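Side-chain contacts in secreted effector protein SopD (Salmonella typhimurium, PDB 5CPC), which acts as a type III secreted virulence effector that alters host cell physiology, cooperating with SopB in membrane fission and macropinosome formation during invasion and contributing to replication in macrophages: residues 184-187 against 188-192; 250-254 against 255-259; 264-267 against 268-272; 287-290 against 291-294. All coordinates share one frame; numbering follows the deposited sequence.

Contact 1 of 4, residues 184-187 against 188-192; sequences TAVY and EMMRP
Tyr187 and Arg191 run side by side at the C-terminal end of helix 180-190, brought together by similar first torsions: chi1 is -81° in the tyrosine and -55° in the arginine, which then stays extended from CG to NE. The aliphatic part of the arginine accompanies the ring, with Arg191 CD 4.2 Å from Tyr187 CE2. The guanidinium and ring planes stand 87° apart, so the two groups do not stack. Their polar ends come near each other without bonding, Arg191 NH1 lying 4.1 Å from Tyr187 OH, and each has its own partners: the hydroxyl meets the backbone N of Leu315, while the guanidinium bonds to the carbonyl oxygens of Ile232 and Asn313 and forms a salt bridge with Glu194. On the exposed side, Glu188 lies along Thr184, its carboxylate oxygen OE2 3.5 Å from the methyl CG2, whereas the threonine hydroxyl turns back to the carbonyl of Ala180. A third pair, Val186 and Met190, meets loosely, CG1 to CE at 4.4 Å. Four successive i to i+4 backbone bonds hold this part of the helix. The last, from Arg191 N to Tyr187 O at 2.8 Å, closes the final turn just where Arg191 leaves helical geometry, and Pro192 CA makes a CH...O contact of 3.5 Å with the same oxygen. With its amide still bonded to the helix and its guanidinium bonded to strand 232-237 and the C-terminal tail, Arg191 joins three parts of the fold, and its charge is probably balanced at least in part by Glu194.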
loop_
_atom_site.group_PDB
_atom_site.type_symbol
_atom_site.label_atom_id
_atom_site.label_comp_id
_atom_site.label_asym_id
_atom_site.label_seq_id
_atom_site.Cartn_x
_atom_site.Cartn_y
_atom_site.Cartn_z
ATOM N N THR A 184 7.752 1.420 7.591
ATOM C CA THR A 184 8.356 2.712 7.855
ATOM C C THR A 184 7.747 3.847 7.025
ATOM O O THR A 184 7.441 4.906 7.591
ATOM C CB THR A 184 9.874 2.621 7.632
ATOM O OG1 THR A 184 10.329 1.531 8.430
ATOM C CG2 THR A 184 10.607 3.922 8.072
ATOM N N ALA A 185 7.545 3.625 5.720
ATOM C CA ALA A 185 6.956 4.673 4.876
ATOM C C ALA A 185 5.479 4.940 5.203
ATOM O O ALA A 185 5.078 6.066 5.280
ATOM C CB ALA A 185 7.064 4.333 3.457
ATOM N N VAL A 186 4.680 3.902 5.349
ATOM C CA VAL A 186 3.303 4.105 5.748
ATOM C C VAL A 186 3.184 4.916 7.086
ATOM O O VAL A 186 2.488 5.907 7.112
ATOM C CB VAL A 186 2.554 2.790 5.774
ATOM C CG1 VAL A 186 1.136 2.986 6.269
ATOM C CG2 VAL A 186 2.607 2.149 4.341
ATOM N N TYR A 187 3.872 4.504 8.164
ATOM C CA TYR A 187 3.867 5.267 9.465
ATOM C C TYR A 187 4.400 6.705 9.341
ATOM O O TYR A 187 3.843 7.667 9.897
ATOM C CB TYR A 187 4.524 4.445 10.611
ATOM C CG TYR A 187 3.551 3.423 11.215
ATOM C CD1 TYR A 187 3.242 2.246 10.545
ATOM C CD2 TYR A 187 2.857 3.709 12.401
ATOM C CE1 TYR A 187 2.308 1.348 11.036
ATOM C CE2 TYR A 187 1.936 2.769 12.951
ATOM C CZ TYR A 187 1.658 1.614 12.246
ATOM O OH TYR A 187 0.744 0.711 12.740
ATOM N N GLU A 188 5.433 6.895 8.528
ATOM C CA GLU A 188 6.047 8.225 8.403
ATOM C C GLU A 188 5.072 9.241 7.783
ATOM O O GLU A 188 5.017 10.440 8.135
ATOM C CB GLU A 188 7.296 8.095 7.483
ATOM C CG GLU A 188 8.524 8.882 7.962
ATOM C CD GLU A 188 9.843 8.398 7.289
ATOM O OE1 GLU A 188 10.209 8.989 6.253
ATOM O OE2 GLU A 188 10.488 7.430 7.784
ATOM N N MET A 189 4.347 8.778 6.773
ATOM C CA MET A 189 3.344 9.648 6.189
ATOM C C MET A 189 2.103 9.822 7.139
ATOM O O MET A 189 1.638 10.903 7.274
ATOM C CB MET A 189 2.857 9.040 4.883
ATOM C CG MET A 189 1.929 10.012 4.135
ATOM S SD MET A 189 1.323 9.471 2.506
ATOM C CE MET A 189 0.018 8.423 3.180
ATOM N N MET A 190 1.530 8.723 7.695
ATOM C CA MET A 190 0.210 8.868 8.403
ATOM C C MET A 190 0.264 9.136 9.868
ATOM O O MET A 190 -0.620 9.798 10.376
ATOM C CB MET A 190 -0.529 7.597 8.290
ATOM C CG MET A 190 -0.475 7.255 6.914
ATOM S SD MET A 190 -1.930 7.626 6.075
ATOM C CE MET A 190 -2.173 5.848 6.253
ATOM N N ARG A 191 1.257 8.566 10.569
ATOM C CA ARG A 191 1.396 8.766 12.022
ATOM C C ARG A 191 2.855 9.050 12.283
ATOM O O ARG A 191 3.550 8.190 12.831
ATOM C CB ARG A 191 0.941 7.492 12.783
ATOM C CG ARG A 191 -0.522 7.021 12.435
ATOM C CD ARG A 191 -0.887 5.802 13.250
ATOM N NE ARG A 191 -2.274 5.437 13.013
ATOM C CZ ARG A 191 -2.791 4.294 13.432
ATOM N NH1 ARG A 191 -2.049 3.413 14.098
ATOM N NH2 ARG A 191 -4.066 4.043 13.196
ATOM N N PRO A 192 3.349 10.240 11.831
ATOM C CA PRO A 192 4.829 10.376 11.803
ATOM C C PRO A 192 5.413 10.207 13.211
ATOM O O PRO A 192 6.521 9.665 13.340
ATOM C CB PRO A 192 5.078 11.809 11.244
ATOM C CG PRO A 192 3.711 12.503 11.268
ATOM C CD PRO A 192 2.683 11.358 11.138
#

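Contact 2 of 4, residues 250-254 against 255-259; sequences ISYLL and HSYSP
Helix 248-256 widens as it ends: after the regular bond from His255 N to Ser251 O, the carbonyl oxygen of Tyr252 receives both Ser256 N, at 2.8 Å, and, in a weak bond bent to 124° at the hydrogen, Tyr257 N, the second spanning five residues in a pi-type turn. This turn lays the backbone of Tyr257 over one face of the Tyr252 ring. Tyr257 CA sits 4.0 Å from the centroid of that ring, 29° off its normal, in a CH-pi contact. The Tyr252 ring reaches this place because its CG is anti to the backbone N (chi1 160°), which carries it forward along the chain; Ser256 CB packs obliquely near it, 3.9 Å from Tyr252 CD1. The two tyrosine side chains cross obliquely and meet through Tyr252 OH and Tyr257 CD1, 3.7 Å apart. Tyr257 also offers a face of its ring to Leu253, whose methyl CD1 stands 4.2 Å from the Tyr257 centroid. A third CH-pi contact involves neighbours in sequence: Leu254 CB lies 3.8 Å from the centroid of the His255 imidazole, close to its normal. The polar ends are held by other parts of the chain, Tyr252 OH by the carbonyl oxygen of Leu128 and His255 NE2 by that of Leu315. Leu253 also packs on helix 141-160, and Tyr252 on helix 264-283. The whole is a buried helix terminus with a pi-type last turn, its one carbonyl shared by i+4 and i+5 amides, packed among the surrounding helices.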
loop_
_atom_site.group_PDB
_atom_site.type_symbol
_atom_site.label_atom_id
_atom_site.label_comp_id
_atom_site.label_asym_id
_atom_site.label_seq_id
_atom_site.Cartn_x
_atom_site.Cartn_y
_atom_site.Cartn_z
ATOM N N ILE A 250 -4.489 3.147 -1.297
ATOM C CA ILE A 250 -3.364 2.664 -0.529
ATOM C C ILE A 250 -3.853 1.549 0.369
ATOM O O ILE A 250 -3.302 0.434 0.353
ATOM C CB ILE A 250 -2.617 3.798 0.158
ATOM C CG1 ILE A 250 -1.793 4.583 -0.887
ATOM C CG2 ILE A 250 -1.683 3.234 1.274
ATOM C CD1 ILE A 250 -1.286 5.928 -0.409
ATOM N N SER A 251 -4.936 1.768 1.105
ATOM C CA SER A 251 -5.462 0.615 1.837
ATOM C C SER A 251 -5.868 -0.597 0.951
ATOM O O SER A 251 -5.698 -1.773 1.351
ATOM C CB SER A 251 -6.487 1.044 2.923
ATOM O OG SER A 251 -7.723 1.379 2.437
ATOM N N TYR A 252 -6.377 -0.344 -0.260
ATOM C CA TYR A 252 -6.759 -1.422 -1.148
ATOM C C TYR A 252 -5.534 -2.215 -1.533
ATOM O O TYR A 252 -5.539 -3.457 -1.483
ATOM C CB TYR A 252 -7.402 -0.886 -2.458
ATOM C CG TYR A 252 -7.372 -1.885 -3.593
ATOM C CD1 TYR A 252 -8.245 -2.981 -3.602
ATOM C CD2 TYR A 252 -6.424 -1.790 -4.624
ATOM C CE1 TYR A 252 -8.200 -3.938 -4.608
ATOM C CE2 TYR A 252 -6.373 -2.763 -5.651
ATOM C CZ TYR A 252 -7.277 -3.837 -5.617
ATOM O OH TYR A 252 -7.273 -4.795 -6.602
ATOM N N LEU A 253 -4.508 -1.491 -1.969
ATOM C CA LEU A 253 -3.319 -2.151 -2.452
ATOM C C LEU A 253 -2.571 -2.912 -1.352
ATOM O O LEU A 253 -2.023 -4.017 -1.629
ATOM C CB LEU A 253 -2.420 -1.181 -3.222
ATOM C CG LEU A 253 -1.278 -1.657 -4.090
ATOM C CD1 LEU A 253 -1.740 -2.353 -5.382
ATOM C CD2 LEU A 253 -0.460 -0.462 -4.404
ATOM N N LEU A 254 -2.555 -2.368 -0.123
ATOM C CA LEU A 254 -1.998 -3.106 1.031
ATOM C C LEU A 254 -2.769 -4.324 1.417
ATOM O O LEU A 254 -2.168 -5.349 1.644
ATOM C CB LEU A 254 -1.855 -2.237 2.273
ATOM C CG LEU A 254 -0.784 -1.165 2.124
ATOM C CD1 LEU A 254 -0.947 -0.096 3.237
ATOM C CD2 LEU A 254 0.644 -1.850 2.143
ATOM N N HIS A 255 -4.097 -4.243 1.525
ATOM C CA HIS A 255 -4.860 -5.297 2.240
ATOM C C HIS A 255 -5.894 -6.034 1.449
ATOM O O HIS A 255 -6.357 -7.076 1.879
ATOM C CB HIS A 255 -5.549 -4.733 3.529
ATOM C CG HIS A 255 -4.607 -4.027 4.453
ATOM N ND1 HIS A 255 -3.703 -4.696 5.250
ATOM C CD2 HIS A 255 -4.439 -2.708 4.723
ATOM C CE1 HIS A 255 -2.997 -3.816 5.948
ATOM N NE2 HIS A 255 -3.421 -2.603 5.642
ATOM N N SER A 256 -6.297 -5.488 0.315
ATOM C CA SER A 256 -7.336 -6.139 -0.508
ATOM C C SER A 256 -6.953 -6.589 -1.943
ATOM O O SER A 256 -7.653 -7.395 -2.566
ATOM C CB SER A 256 -8.585 -5.276 -0.508
ATOM O OG SER A 256 -9.009 -5.205 0.822
ATOM N N TYR A 257 -5.830 -6.090 -2.434
ATOM C CA TYR A 257 -5.415 -6.325 -3.815
ATOM C C TYR A 257 -5.279 -7.810 -4.124
ATOM O O TYR A 257 -4.580 -8.494 -3.407
ATOM C CB TYR A 257 -4.059 -5.632 -4.024
ATOM C CG TYR A 257 -3.294 -6.019 -5.271
ATOM C CD1 TYR A 257 -3.672 -5.530 -6.540
ATOM C CD2 TYR A 257 -2.169 -6.836 -5.186
ATOM C CE1 TYR A 257 -2.963 -5.869 -7.679
ATOM C CE2 TYR A 257 -1.466 -7.215 -6.331
ATOM C CZ TYR A 257 -1.868 -6.713 -7.566
ATOM O OH TYR A 257 -1.144 -7.034 -8.665
ATOM N N SER A 258 -5.943 -8.286 -5.178
ATOM C CA SER A 258 -5.596 -9.583 -5.801
ATOM C C SER A 258 -5.093 -9.399 -7.243
ATOM O O SER A 258 -5.790 -8.773 -8.070
ATOM C CB SER A 258 -6.792 -10.523 -5.826
ATOM O OG SER A 258 -6.770 -11.331 -7.003
ATOM N N PRO A 259 -3.907 -9.968 -7.551
ATOM C CA PRO A 259 -3.306 -9.875 -8.872
ATOM C C PRO A 259 -3.996 -10.753 -9.888
ATOM O O PRO A 259 -3.781 -10.574 -11.107
ATOM C CB PRO A 259 -1.885 -10.393 -8.638
ATOM C CG PRO A 259 -2.062 -11.418 -7.565
ATOM C CD PRO A 259 -3.040 -10.726 -6.630
#

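Contact 3 of 4, residues 264-267 against 268-272; sequences KPTN and SGFLK
Ser268, in the first turns of helix 264-283, grips Lys264 twice, in the intrahelical hydrogen bond by which a serine hydroxyl returns to the carbonyl four residues earlier. Its OG donates to Lys264 O at 2.9 Å and its amide N to the same oxygen at 3.2 Å, the two donors arriving from opposite faces of the carbonyl plane. With chi1 at -52°, OG lies beside the backbone N, within reach of Lys264 O. The hydroxyl oxygen also meets the amide of Ser131, tying the helix to a neighbouring loop. Gly269 follows, its N bonded to Pro265 O at 3.2 Å from well above the carbonyl plane. Phe270 N then bonds to Thr266 O, and its ring passes obliquely by Thr266, with CD1 3.4 Å from Thr266 O; CE1 passes the threonine methyl CG2 at 4.2 Å. The same ring touches Ser256 of helix 248-256. The Leu271 side chain packs on Tyr252 and Pro248 of helix 248-256 and makes little contact with 264-267, while its amide N donates to Asn267 O, 3.0 Å away, within the carbonyl plane.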
loop_
_atom_site.group_PDB
_atom_site.type_symbol
_atom_site.label_atom_id
_atom_site.label_comp_id
_atom_site.label_asym_id
_atom_site.label_seq_id
_atom_site.Cartn_x
_atom_site.Cartn_y
_atom_site.Cartn_z
ATOM N N LYS A 264 -11.743 -9.462 -11.215
ATOM C CA LYS A 264 -11.585 -8.042 -11.431
ATOM C C LYS A 264 -12.702 -7.300 -10.672
ATOM O O LYS A 264 -12.427 -6.250 -10.074
ATOM C CB LYS A 264 -11.562 -7.716 -12.932
ATOM C CG LYS A 264 -11.182 -6.280 -13.276
ATOM C CD LYS A 264 -10.652 -6.167 -14.687
ATOM C CE LYS A 264 -9.160 -6.481 -14.743
ATOM N NZ LYS A 264 -8.681 -6.392 -16.144
ATOM N N PRO A 265 -13.945 -7.863 -10.655
ATOM C CA PRO A 265 -15.142 -7.212 -10.065
ATOM C C PRO A 265 -15.209 -7.266 -8.534
ATOM O O PRO A 265 -16.012 -6.548 -7.915
ATOM C CB PRO A 265 -16.286 -8.048 -10.631
ATOM C CG PRO A 265 -15.673 -9.458 -10.727
ATOM C CD PRO A 265 -14.286 -9.182 -11.246
ATOM N N THR A 266 -14.380 -8.138 -7.964
ATOM C CA THR A 266 -14.325 -8.398 -6.541
ATOM C C THR A 266 -13.385 -7.396 -5.885
ATOM O O THR A 266 -13.714 -6.788 -4.828
ATOM C CB THR A 266 -13.935 -9.882 -6.300
ATOM O OG1 THR A 266 -15.138 -10.637 -6.050
ATOM C CG2 THR A 266 -12.938 -10.061 -5.129
ATOM N N ASN A 267 -12.223 -7.226 -6.524
ATOM C CA ASN A 267 -11.332 -6.107 -6.301
ATOM C C ASN A 267 -12.123 -4.760 -6.295
ATOM O O ASN A 267 -12.111 -4.000 -5.303
ATOM C CB ASN A 267 -10.252 -6.122 -7.391
ATOM C CG ASN A 267 -9.092 -7.142 -7.126
ATOM O OD1 ASN A 267 -9.020 -7.815 -6.095
ATOM N ND2 ASN A 267 -8.164 -7.208 -8.075
ATOM N N SER A 268 -12.841 -4.496 -7.383
ATOM C CA SER A 268 -13.710 -3.310 -7.518
ATOM C C SER A 268 -14.728 -3.057 -6.388
ATOM O O SER A 268 -14.876 -1.916 -5.939
ATOM C CB SER A 268 -14.414 -3.348 -8.868
ATOM O OG SER A 268 -13.456 -3.541 -9.898
ATOM N N GLY A 269 -15.383 -4.131 -5.924
ATOM C CA GLY A 269 -16.247 -4.109 -4.759
ATOM C C GLY A 269 -15.520 -3.633 -3.497
ATOM O O GLY A 269 -16.030 -2.783 -2.775
ATOM N N PHE A 270 -14.328 -4.173 -3.242
ATOM C CA PHE A 270 -13.538 -3.792 -2.114
ATOM C C PHE A 270 -13.180 -2.288 -2.237
ATOM O O PHE A 270 -13.119 -1.577 -1.241
ATOM C CB PHE A 270 -12.250 -4.620 -2.081
ATOM C CG PHE A 270 -12.386 -5.955 -1.394
ATOM C CD1 PHE A 270 -11.879 -7.127 -2.003
ATOM C CD2 PHE A 270 -13.004 -6.056 -0.127
ATOM C CE1 PHE A 270 -11.988 -8.404 -1.360
ATOM C CE2 PHE A 270 -13.122 -7.316 0.537
ATOM C CZ PHE A 270 -12.602 -8.496 -0.093
ATOM N N LEU A 271 -12.953 -1.815 -3.460
ATOM C CA LEU A 271 -12.459 -0.465 -3.624
ATOM C C LEU A 271 -13.591 0.546 -3.369
ATOM O O LEU A 271 -13.370 1.625 -2.780
ATOM C CB LEU A 271 -11.798 -0.236 -4.992
ATOM C CG LEU A 271 -11.324 1.233 -5.067
ATOM C CD1 LEU A 271 -10.244 1.519 -4.028
ATOM C CD2 LEU A 271 -10.909 1.700 -6.479
ATOM N N LYS A 272 -14.786 0.183 -3.822
ATOM C CA LYS A 272 -15.946 1.047 -3.700
ATOM C C LYS A 272 -16.272 1.228 -2.216
ATOM O O LYS A 272 -16.601 2.331 -1.792
ATOM C CB LYS A 272 -17.169 0.466 -4.455
ATOM C CG LYS A 272 -18.427 1.422 -4.427
ATOM C CD LYS A 272 -19.698 0.923 -5.273
ATOM C CE LYS A 272 -20.076 1.962 -6.386
ATOM N NZ LYS A 272 -21.530 2.053 -6.821
#

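Contact 4 of 4, residues 287-290 against 291-294; sequences FIDV and ILEK
Val290, Ile291 and Leu292 carry most of this contact, in the middle of helix 285-298. Leu292 lies alongside Ile288, the two pointing the same way, with Leu292 CD1 3.7 Å from Ile288 CG2. In the backbone, Leu292 N donates to Ile288 O at 2.9 Å in a nearly straight bond, 176° at the hydrogen. The same methyl CD1 also passes 3.7 Å from Asp289 OD1, an oxygen bonded to the hydroxyl of Tyr281, while the other carboxylate oxygen makes a salt bridge with Lys285. In Ile291, chi1 of -60° places CG1 beside the backbone N and turns it back along the helix, 3.6 Å from Phe287 O; the residue packs on Met214 and Leu215 of helix 209-215. The polar part of Val290 is its carbonyl, which accepts Lys294 N at 3.2 Å and a proton from a water at 2.7 Å. That water donates its other proton to Glu293 OE2, 2.9 Å away, bridging main chain and carboxylate. The contact thus combines buried apolar side chains, Ile288, Ile291 and Leu292, with a hydrated carbonyl, where the water probably eases the carboxylate's charge beside a carbonyl oxygen.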
loop_
_atom_site.group_PDB
_atom_site.type_symbol
_atom_site.label_atom_id
_atom_site.label_comp_id
_atom_site.label_asym_id
_atom_site.label_seq_id
_atom_site.Cartn_x
_atom_site.Cartn_y
_atom_site.Cartn_z
ATOM N N PHE A 287 -17.316 16.391 12.697
ATOM C CA PHE A 287 -17.969 15.697 13.851
ATOM C C PHE A 287 -17.061 14.596 14.293
ATOM O O PHE A 287 -16.746 14.460 15.492
ATOM C CB PHE A 287 -19.368 15.134 13.477
ATOM C CG PHE A 287 -20.358 16.231 13.099
ATOM C CD1 PHE A 287 -20.801 17.135 14.048
ATOM C CD2 PHE A 287 -20.782 16.393 11.780
ATOM C CE1 PHE A 287 -21.657 18.209 13.676
ATOM C CE2 PHE A 287 -21.639 17.467 11.381
ATOM C CZ PHE A 287 -22.073 18.360 12.312
ATOM N N ILE A 288 -16.582 13.831 13.309
ATOM C CA ILE A 288 -15.682 12.690 13.579
ATOM C C ILE A 288 -14.355 13.112 14.230
ATOM O O ILE A 288 -13.893 12.515 15.216
ATOM C CB ILE A 288 -15.505 11.838 12.305
ATOM C CG1 ILE A 288 -16.840 11.147 12.053
ATOM C CG2 ILE A 288 -14.450 10.783 12.520
ATOM C CD1 ILE A 288 -16.918 10.361 10.792
ATOM N N ASP A 289 -13.778 14.203 13.758
ATOM C CA ASP A 289 -12.461 14.624 14.352
ATOM C C ASP A 289 -12.584 15.018 15.805
ATOM O O ASP A 289 -11.725 14.668 16.632
ATOM C CB ASP A 289 -11.805 15.735 13.466
ATOM C CG ASP A 289 -11.254 15.150 12.129
ATOM O OD1 ASP A 289 -11.367 13.921 11.919
ATOM O OD2 ASP A 289 -10.705 15.898 11.287
ATOM N N VAL A 290 -13.682 15.676 16.163
ATOM C CA VAL A 290 -13.924 16.002 17.587
ATOM C C VAL A 290 -13.816 14.735 18.402
ATOM O O VAL A 290 -13.190 14.695 19.459
ATOM C CB VAL A 290 -15.365 16.677 17.793
ATOM C CG1 VAL A 290 -15.711 16.859 19.243
ATOM C CG2 VAL A 290 -15.403 18.001 17.145
ATOM N N ILE A 291 -14.437 13.674 17.929
ATOM C CA ILE A 291 -14.427 12.423 18.680
ATOM C C ILE A 291 -13.076 11.677 18.664
ATOM O O ILE A 291 -12.625 11.131 19.660
ATOM C CB ILE A 291 -15.531 11.436 18.057
ATOM C CG1 ILE A 291 -16.938 12.057 18.138
ATOM C CG2 ILE A 291 -15.488 10.122 18.813
ATOM C CD1 ILE A 291 -17.980 11.410 17.223
ATOM N N LEU A 292 -12.439 11.619 17.508
ATOM C CA LEU A 292 -11.070 11.115 17.396
ATOM C C LEU A 292 -10.169 11.838 18.352
ATOM O O LEU A 292 -9.368 11.218 19.066
ATOM C CB LEU A 292 -10.565 11.294 15.911
ATOM C CG LEU A 292 -11.345 10.429 14.908
ATOM C CD1 LEU A 292 -10.850 10.634 13.490
ATOM C CD2 LEU A 292 -11.350 8.916 15.246
ATOM N N GLU A 293 -10.302 13.157 18.395
ATOM C CA GLU A 293 -9.395 13.929 19.281
ATOM C C GLU A 293 -9.567 13.483 20.713
ATOM O O GLU A 293 -8.562 13.349 21.464
ATOM C CB GLU A 293 -9.632 15.449 19.198
ATOM C CG GLU A 293 -8.662 16.211 20.113
ATOM C CD GLU A 293 -9.066 17.631 20.371
ATOM O OE1 GLU A 293 -8.162 18.467 20.437
ATOM O OE2 GLU A 293 -10.267 17.946 20.549
ATOM N N LYS A 294 -10.837 13.202 21.087
ATOM C CA LYS A 294 -11.154 12.791 22.464
ATOM C C LYS A 294 -10.512 11.455 22.714
ATOM O O LYS A 294 -9.884 11.262 23.741
ATOM C CB LYS A 294 -12.684 12.743 22.686
ATOM C CG LYS A 294 -13.211 11.957 23.944
ATOM C CD LYS A 294 -14.855 11.895 24.040
ATOM C CE LYS A 294 -15.552 13.271 24.074
ATOM N NZ LYS A 294 -16.107 13.796 22.717
HETATM O O HOH W 1 -12.707 16.569 21.280
#

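Overall arrangement
All four contacts are local, each within one helix (180-190, 248-256, 264-283 and 285-298 in chain order), contacts 1 and 2 reaching into the loop that follows. Contacts 2 and 3 lie closest, their centres 10 Å apart, and touch directly: Asn267 ND2 probably donates to Ser258 O at 2.8 Å. Contact 1 lies on the opposite side of the chain's centre from contact 3, about 26 Å between centres; it shares Leu315 of the C-terminal tail with contact 2. Contact 4 is peripheral, its centre about 30 Å from that of contact 3, although their helices are consecutive. Long helix 264-283 thus leads from the central helices toward the outlying part, where helix 285-298 meets strand 240-245.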